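Long-range contacts in proline dipeptidase (Streptococcus agalactiae, PDB 3OOO), which probably hydrolyses dipeptides ending in proline with the help of manganese, the chain here being the N-terminal domain of the whole enzyme: residues V95-A100 against H120-T125; Q16-V21 against V47-D52; S23-V28 against F102-V107. One frame throughout, in Å; residues are numbered along the deposited sequence.

Contact 1. Residues V95-A100 against H120-T125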
# COMPACT_ATOMS: atom_id res chain seq x y z
N VAL A 95 -2.21 -10.64 -20.11
CA VAL A 95 -1.06 -10.69 -19.21
C VAL A 95 -1.02 -11.97 -18.38
O VAL A 95 -2.05 -12.62 -18.16
CB VAL A 95 -0.99 -9.45 -18.26
CG1 VAL A 95 -0.80 -8.16 -19.05
CG2 VAL A 95 -2.23 -9.36 -17.36
N SER A 96 0.18 -12.32 -17.93
CA SER A 96 0.36 -13.43 -17.01
C SER A 96 1.09 -12.95 -15.77
O SER A 96 0.80 -13.40 -14.66
CB SER A 96 1.13 -14.57 -17.68
OG SER A 96 2.45 -14.18 -18.02
N LYS A 97 2.06 -12.06 -15.97
CA LYS A 97 2.85 -11.51 -14.88
C LYS A 97 2.98 -9.99 -15.03
O LYS A 97 3.40 -9.49 -16.07
CB LYS A 97 4.23 -12.18 -14.79
CG LYS A 97 5.02 -11.80 -13.54
CD LYS A 97 6.26 -12.67 -13.33
CE LYS A 97 7.49 -12.08 -14.01
NZ LYS A 97 8.73 -12.85 -13.70
N VAL A 98 2.61 -9.28 -13.97
CA VAL A 98 2.72 -7.82 -13.94
C VAL A 98 3.66 -7.42 -12.81
O VAL A 98 3.50 -7.87 -11.67
CB VAL A 98 1.34 -7.15 -13.74
CG1 VAL A 98 1.48 -5.63 -13.77
CG2 VAL A 98 0.33 -7.61 -14.79
N LEU A 99 4.64 -6.58 -13.13
CA LEU A 99 5.51 -6.01 -12.10
C LEU A 99 4.89 -4.72 -11.58
O LEU A 99 4.40 -3.91 -12.37
CB LEU A 99 6.92 -5.76 -12.65
CG LEU A 99 7.68 -6.93 -13.28
CD1 LEU A 99 9.07 -6.49 -13.69
CD2 LEU A 99 7.77 -8.13 -12.34
N ALA A 100 4.90 -4.53 -10.27
CA ALA A 100 4.39 -3.31 -9.66
C ALA A 100 5.26 -2.89 -8.48
O ALA A 100 6.10 -3.67 -8.03
CB ALA A 100 2.94 -3.50 -9.22
N HIS A 120 -0.68 -12.59 -12.38
CA HIS A 120 0.01 -12.57 -11.11
C HIS A 120 0.84 -11.30 -10.99
O HIS A 120 1.64 -10.99 -11.87
CB HIS A 120 0.89 -13.82 -10.95
CG HIS A 120 1.66 -13.85 -9.66
ND1 HIS A 120 1.04 -13.92 -8.43
CD2 HIS A 120 2.99 -13.82 -9.42
CE1 HIS A 120 1.97 -13.93 -7.48
NE2 HIS A 120 3.15 -13.87 -8.06
N PHE A 121 0.64 -10.58 -9.89
CA PHE A 121 1.44 -9.40 -9.61
C PHE A 121 2.60 -9.74 -8.71
O PHE A 121 2.46 -10.49 -7.73
CB PHE A 121 0.59 -8.33 -8.91
CG PHE A 121 -0.34 -7.58 -9.82
CD1 PHE A 121 -0.05 -6.27 -10.18
CD2 PHE A 121 -1.50 -8.17 -10.30
CE1 PHE A 121 -0.91 -5.56 -11.02
CE2 PHE A 121 -2.36 -7.48 -11.14
CZ PHE A 121 -2.07 -6.16 -11.50
N GLU A 122 3.77 -9.19 -9.03
CA GLU A 122 4.90 -9.26 -8.12
C GLU A 122 5.63 -7.92 -8.06
O GLU A 122 5.43 -7.05 -8.92
CB GLU A 122 5.85 -10.41 -8.47
CG GLU A 122 6.50 -10.35 -9.83
CD GLU A 122 7.37 -11.57 -10.10
OE1 GLU A 122 6.86 -12.71 -9.97
OE2 GLU A 122 8.55 -11.39 -10.45
N ASN A 123 6.47 -7.77 -7.04
CA ASN A 123 7.26 -6.56 -6.86
C ASN A 123 8.27 -6.40 -7.98
O ASN A 123 8.62 -7.38 -8.66
CB ASN A 123 7.96 -6.59 -5.50
CG ASN A 123 8.59 -5.26 -5.13
OD1 ASN A 123 8.06 -4.19 -5.44
ND2 ASN A 123 9.74 -5.32 -4.46
N LEU A 124 8.73 -5.17 -8.17
CA LEU A 124 9.81 -4.88 -9.11
C LEU A 124 10.98 -5.82 -8.87
O LEU A 124 11.27 -6.21 -7.73
CB LEU A 124 10.28 -3.43 -8.96
CG LEU A 124 9.28 -2.29 -9.11
CD1 LEU A 124 10.02 -0.97 -8.95
CD2 LEU A 124 8.53 -2.34 -10.43
N THR A 125 11.64 -6.19 -9.96
CA THR A 125 12.84 -7.01 -9.91
C THR A 125 14.00 -6.18 -9.37
O THR A 125 13.95 -4.95 -9.41
CB THR A 125 13.20 -7.51 -11.31
OG1 THR A 125 13.28 -6.39 -12.19
CG2 THR A 125 12.17 -8.50 -11.82
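The F121 ring carries V98 over one face and A100 at its edge: V98 CB lies 3.8 Å above the ring plane, displaced toward the rim in a CH-pi contact, while A100 CB approaches F121 CD1 near the plane at 4.2 Å. These residues belong to a parallel strand pair, 97-100 beside 120-123, joined through helix 107-116 as a beta-alpha-beta unit of the creatinase/prolidase N-terminal domain. V98 and F121 point to the same side of the sheet, and L113 and Q114 of that helix also touch F121. With F121 CG anti to the carbonyl carbon (chi1 -77°), the ring is swung back toward the neighbouring strand, where CE1 meets V98 CG1. The backbone ladder zigzags: H120 N donates to S96 O, V98 N to H120 O, E122 N to V98 O and A100 N to E122 O, the last at 2.9 Å, before a weak bond from L124 N to A100 O. On the other side of the sheet K97 and L99 each meet E122. L99 CD2 runs alongside E122 CG at 3.6 Å, and L99 CD1 continues to T125 CG2. The K97 chain, bent at chi3 (90°), passes its methylenes across the carboxylate of E122, CD lying 3.4 Å from E122 OE1. Its ammonium reaches the other oxygen in a rather long salt bridge, K97 NZ to E122 OE2 at 3.6 Å.

Contact 2. Residues Q16-V21 against V47-D52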
# COMPACT_ATOMS: atom_id res chain seq x y z
N GLN A 16 9.17 -13.23 -17.15
CA GLN A 16 7.86 -13.63 -17.67
C GLN A 16 6.86 -12.48 -17.66
O GLN A 16 5.66 -12.70 -17.79
CB GLN A 16 7.29 -14.81 -16.88
CG GLN A 16 5.82 -15.07 -17.16
CD GLN A 16 5.26 -16.24 -16.36
OE1 GLN A 16 5.98 -16.87 -15.59
NE2 GLN A 16 3.98 -16.53 -16.55
N ALA A 17 7.36 -11.26 -17.52
CA ALA A 17 6.48 -10.10 -17.38
C ALA A 17 6.15 -9.41 -18.71
O ALA A 17 7.03 -9.13 -19.51
CB ALA A 17 7.08 -9.09 -16.41
N GLU A 18 4.86 -9.15 -18.92
CA GLU A 18 4.37 -8.43 -20.10
C GLU A 18 4.23 -6.94 -19.82
O GLU A 18 4.14 -6.12 -20.74
CB GLU A 18 3.03 -8.98 -20.58
CG GLU A 18 3.06 -10.46 -21.01
CD GLU A 18 2.78 -11.42 -19.87
OE1 GLU A 18 2.57 -10.97 -18.72
OE2 GLU A 18 2.75 -12.64 -20.13
N LEU A 19 4.22 -6.58 -18.53
CA LEU A 19 3.87 -5.23 -18.13
C LEU A 19 4.49 -4.88 -16.78
O LEU A 19 4.55 -5.72 -15.89
CB LEU A 19 2.34 -5.11 -18.02
CG LEU A 19 1.73 -3.79 -17.55
CD1 LEU A 19 1.94 -2.68 -18.56
CD2 LEU A 19 0.25 -3.97 -17.27
N ALA A 20 4.95 -3.64 -16.66
CA ALA A 20 5.30 -3.05 -15.37
C ALA A 20 4.43 -1.83 -15.15
O ALA A 20 4.19 -1.04 -16.06
CB ALA A 20 6.76 -2.67 -15.33
N VAL A 21 3.94 -1.69 -13.92
CA VAL A 21 3.08 -0.57 -13.57
C VAL A 21 3.76 0.23 -12.47
O VAL A 21 3.97 -0.28 -11.37
CB VAL A 21 1.70 -1.06 -13.06
CG1 VAL A 21 0.80 0.12 -12.70
CG2 VAL A 21 1.01 -1.95 -14.09
N VAL A 47 4.14 0.40 -18.50
CA VAL A 47 5.28 0.11 -19.37
C VAL A 47 5.11 -1.29 -19.93
O VAL A 47 5.29 -2.29 -19.24
CB VAL A 47 6.62 0.26 -18.60
CG1 VAL A 47 7.81 -0.08 -19.52
CG2 VAL A 47 6.76 1.66 -18.03
N TYR A 48 4.71 -1.35 -21.20
CA TYR A 48 4.53 -2.61 -21.91
C TYR A 48 5.85 -3.07 -22.49
O TYR A 48 6.75 -2.27 -22.72
CB TYR A 48 3.53 -2.44 -23.05
CG TYR A 48 2.08 -2.40 -22.64
CD1 TYR A 48 1.38 -3.58 -22.38
CD2 TYR A 48 1.40 -1.19 -22.55
CE1 TYR A 48 0.03 -3.55 -22.01
CE2 TYR A 48 0.06 -1.15 -22.18
CZ TYR A 48 -0.62 -2.33 -21.92
OH TYR A 48 -1.95 -2.28 -21.57
N GLU A 49 5.93 -4.37 -22.74
CA GLU A 49 7.11 -5.00 -23.33
C GLU A 49 7.30 -4.65 -24.81
O GLU A 49 8.40 -4.77 -25.33
CB GLU A 49 7.00 -6.52 -23.18
CG GLU A 49 5.77 -7.11 -23.89
CD GLU A 49 5.59 -8.62 -23.72
OE1 GLU A 49 6.52 -9.30 -23.23
OE2 GLU A 49 4.51 -9.11 -24.10
N ASP A 50 6.23 -4.21 -25.48
CA ASP A 50 6.19 -4.18 -26.95
C ASP A 50 5.72 -2.87 -27.59
O ASP A 50 5.46 -2.83 -28.80
CB ASP A 50 5.31 -5.34 -27.45
CG ASP A 50 3.88 -5.27 -26.92
OD1 ASP A 50 3.58 -4.36 -26.11
OD2 ASP A 50 3.06 -6.14 -27.30
N ARG A 51 5.61 -1.81 -26.80
CA ARG A 51 5.14 -0.52 -27.32
C ARG A 51 5.56 0.61 -26.39
O ARG A 51 6.12 0.37 -25.32
CB ARG A 51 3.61 -0.55 -27.50
CG ARG A 51 2.82 -0.60 -26.19
CD ARG A 51 1.40 -1.09 -26.44
NE ARG A 51 1.36 -2.55 -26.62
CZ ARG A 51 0.39 -3.20 -27.27
NH1 ARG A 51 -0.61 -2.54 -27.83
NH2 ARG A 51 0.44 -4.52 -27.37
N ASP A 52 5.28 1.85 -26.80
CA ASP A 52 5.58 3.00 -25.96
C ASP A 52 4.78 2.97 -24.67
O ASP A 52 3.67 2.41 -24.64
CB ASP A 52 5.31 4.31 -26.71
CG ASP A 52 6.47 4.72 -27.58
OD1 ASP A 52 7.50 5.16 -27.03
OD2 ASP A 52 6.35 4.61 -28.82
O HOH W 1 8.10 -10.56 -21.44
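L19 sets its CD1 methyl squarely on the Y48 ring, 3.9 Å above the plane and over its centre, the tight point of an antiparallel strand pairing. With CG anti to the backbone N (chi1 177°), L19 brings CD1 over the ring and to 3.4 Å from V47 O. R51 NE lies over the opposite face of the Y48 ring, toward the rim; R51 is held there side-on by D50, NE bonding OD1 and NH2 bonding OD2. L19 and Y48 form a non-hydrogen-bonded pair. A20 and V47 form the hydrogen-bonded one, with nearly straight bonds in both directions, V47 N to A20 O being 2.8 Å. Toward E18 and E49 the pairing slackens: E49 N reaches E18 O at 3.2 Å, bent to 142° and from above the carbonyl plane. Here the E18 and E49 side chains run alongside each other, their carboxylate planes 78° apart and E18 OE2 5.6 Å from E49 OE2. A water near A17 O and E49 OE1 may link them at this looser end, though A17 is modelled in two copies, whereas E18 turns its carboxylate to S96 OG and K97 N. The pair lies inside the mixed sheet, strand 19-22 flanked by 44-48 and 97-100; helix 3-14 covers the A20 and V47 side through L12, L5 and I8.

Contact 3. Residues S23-V28 against F102-V107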
# COMPACT_ATOMS: atom_id res chain seq x y z
N SER A 23 3.88 3.55 -9.91
CA SER A 23 2.91 4.38 -9.19
C SER A 23 3.56 5.38 -8.25
O SER A 23 2.93 6.36 -7.85
CB SER A 23 1.94 3.48 -8.41
OG SER A 23 2.63 2.64 -7.51
N ASP A 24 4.81 5.13 -7.86
CA ASP A 24 5.51 6.00 -6.93
C ASP A 24 5.85 7.32 -7.64
O ASP A 24 6.54 7.30 -8.66
CB ASP A 24 6.78 5.29 -6.43
CG ASP A 24 7.49 6.03 -5.30
OD1 ASP A 24 7.49 7.27 -5.27
OD2 ASP A 24 8.09 5.34 -4.45
N PRO A 25 5.36 8.46 -7.12
CA PRO A 25 5.65 9.76 -7.74
C PRO A 25 7.14 10.00 -7.96
O PRO A 25 7.53 10.58 -8.97
CB PRO A 25 5.08 10.77 -6.73
CG PRO A 25 3.97 10.02 -6.07
CD PRO A 25 4.47 8.60 -5.96
N VAL A 26 7.97 9.53 -7.03
CA VAL A 26 9.42 9.67 -7.15
C VAL A 26 9.95 8.82 -8.32
O VAL A 26 10.76 9.30 -9.12
CB VAL A 26 10.12 9.30 -5.82
CG1 VAL A 26 11.63 9.33 -5.97
CG2 VAL A 26 9.68 10.26 -4.72
N THR A 27 9.47 7.58 -8.42
CA THR A 27 9.88 6.68 -9.50
C THR A 27 9.44 7.21 -10.85
O THR A 27 10.22 7.25 -11.80
CB THR A 27 9.31 5.26 -9.29
OG1 THR A 27 9.69 4.78 -7.99
CG2 THR A 27 9.84 4.31 -10.36
N VAL A 28 8.18 7.62 -10.95
CA VAL A 28 7.65 8.16 -12.20
C VAL A 28 8.43 9.39 -12.65
O VAL A 28 8.77 9.54 -13.83
CB VAL A 28 6.14 8.43 -12.10
CG1 VAL A 28 5.63 9.16 -13.33
CG2 VAL A 28 5.40 7.10 -11.91
N PHE A 102 5.53 -2.61 -5.04
CA PHE A 102 4.91 -3.07 -3.81
C PHE A 102 5.25 -2.21 -2.58
O PHE A 102 4.47 -2.16 -1.63
CB PHE A 102 5.26 -4.54 -3.56
CG PHE A 102 4.41 -5.52 -4.35
CD1 PHE A 102 3.57 -5.09 -5.38
CD2 PHE A 102 4.47 -6.88 -4.06
CE1 PHE A 102 2.79 -6.00 -6.10
CE2 PHE A 102 3.70 -7.80 -4.77
CZ PHE A 102 2.86 -7.37 -5.79
N ASP A 103 6.39 -1.52 -2.61
CA ASP A 103 6.79 -0.62 -1.52
C ASP A 103 6.04 0.71 -1.50
O ASP A 103 6.12 1.46 -0.52
CB ASP A 103 8.30 -0.33 -1.56
CG ASP A 103 9.15 -1.54 -1.19
OD1 ASP A 103 8.64 -2.50 -0.58
OD2 ASP A 103 10.36 -1.52 -1.52
N ASN A 104 5.34 1.02 -2.59
CA ASN A 104 4.61 2.29 -2.72
C ASN A 104 3.11 2.07 -2.85
O ASN A 104 2.31 2.78 -2.24
CB ASN A 104 5.10 3.08 -3.94
CG ASN A 104 4.18 4.25 -4.30
OD1 ASN A 104 3.32 4.13 -5.18
ND2 ASN A 104 4.35 5.37 -3.61
N LEU A 105 2.74 1.10 -3.68
CA LEU A 105 1.36 0.87 -4.03
C LEU A 105 0.57 0.44 -2.80
O LEU A 105 0.92 -0.56 -2.16
CB LEU A 105 1.30 -0.22 -5.10
CG LEU A 105 -0.02 -0.50 -5.81
CD1 LEU A 105 -0.41 0.65 -6.72
CD2 LEU A 105 0.13 -1.79 -6.61
N ASN A 106 -0.49 1.17 -2.47
CA ASN A 106 -1.32 0.76 -1.34
C ASN A 106 -2.29 -0.37 -1.71
O ASN A 106 -2.45 -0.70 -2.89
CB ASN A 106 -1.99 1.95 -0.63
CG ASN A 106 -3.13 2.56 -1.41
OD1 ASN A 106 -3.73 1.92 -2.27
ND2 ASN A 106 -3.46 3.80 -1.10
N VAL A 107 -2.92 -0.97 -0.71
CA VAL A 107 -3.77 -2.13 -0.96
C VAL A 107 -5.00 -1.75 -1.79
O VAL A 107 -5.41 -2.51 -2.67
CB VAL A 107 -4.16 -2.85 0.35
CG1 VAL A 107 -5.04 -4.06 0.06
CG2 VAL A 107 -2.91 -3.27 1.09
O HOH W 2 6.45 5.44 -1.55
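One direct hydrogen bond joins S23 to N104: S23 OG donates to N104 OD1 at 2.9 Å, in the carbonyl plane and on a lone pair. The serine hydroxyl is placed for it by a chi1 of 57°, between its backbone N and carbonyl carbon. Stacking follows, the N104 amide lying against the D24 carboxylate with their planes 21° apart and D24 CB 3.5 Å from N104 CG. Water adds a second polar link, accepting from N104 ND2 at 2.9 Å and donating only weakly to D24 OD2. The other carboxylate oxygen, D24 OD1, accepts from V26 N at 2.9 Å, an N-cap bond that ties the stacked group to the first turn of helix 25-32. Van der Waals contact is slight: L105 CD1 lies 3.7 Å from S23 OG, and P25 CD comes near N104 ND2. E101 OE1 accepts from the backbone N-H of both S23 and D24. The 102-107 loop also meets the second subunit, D103 OD1 bonding T108 OG1 of that chain. The contact thus joins the start of helix 25-32 to the loop between strand 97-100 and helix 107-116, with F44 of strand 44-48 touching both S23 and L105.

In the fold
From the N terminus, strand 19-22 first pairs with 44-48 in contact 2, closing a loop that contains helix 25-32. That helix begins within contact 3, whose first segment lies inside this loop while its partner, 102-107, comes far later, so contacts 2 and 3 cross. Contact 1 opens after contact 2 has closed and is in series with it, but it crosses contact 3, because 102-107 falls between its two strands. Contacts 1 and 2 abut through the neighbouring strands 97-100 and 19-22, joined by S96 to E18 and L99 to V21. N123 OD1 with F102 N links contacts 1 and 3. Together they tie four sheet strands to helix 25-32 and the subunit-facing loop.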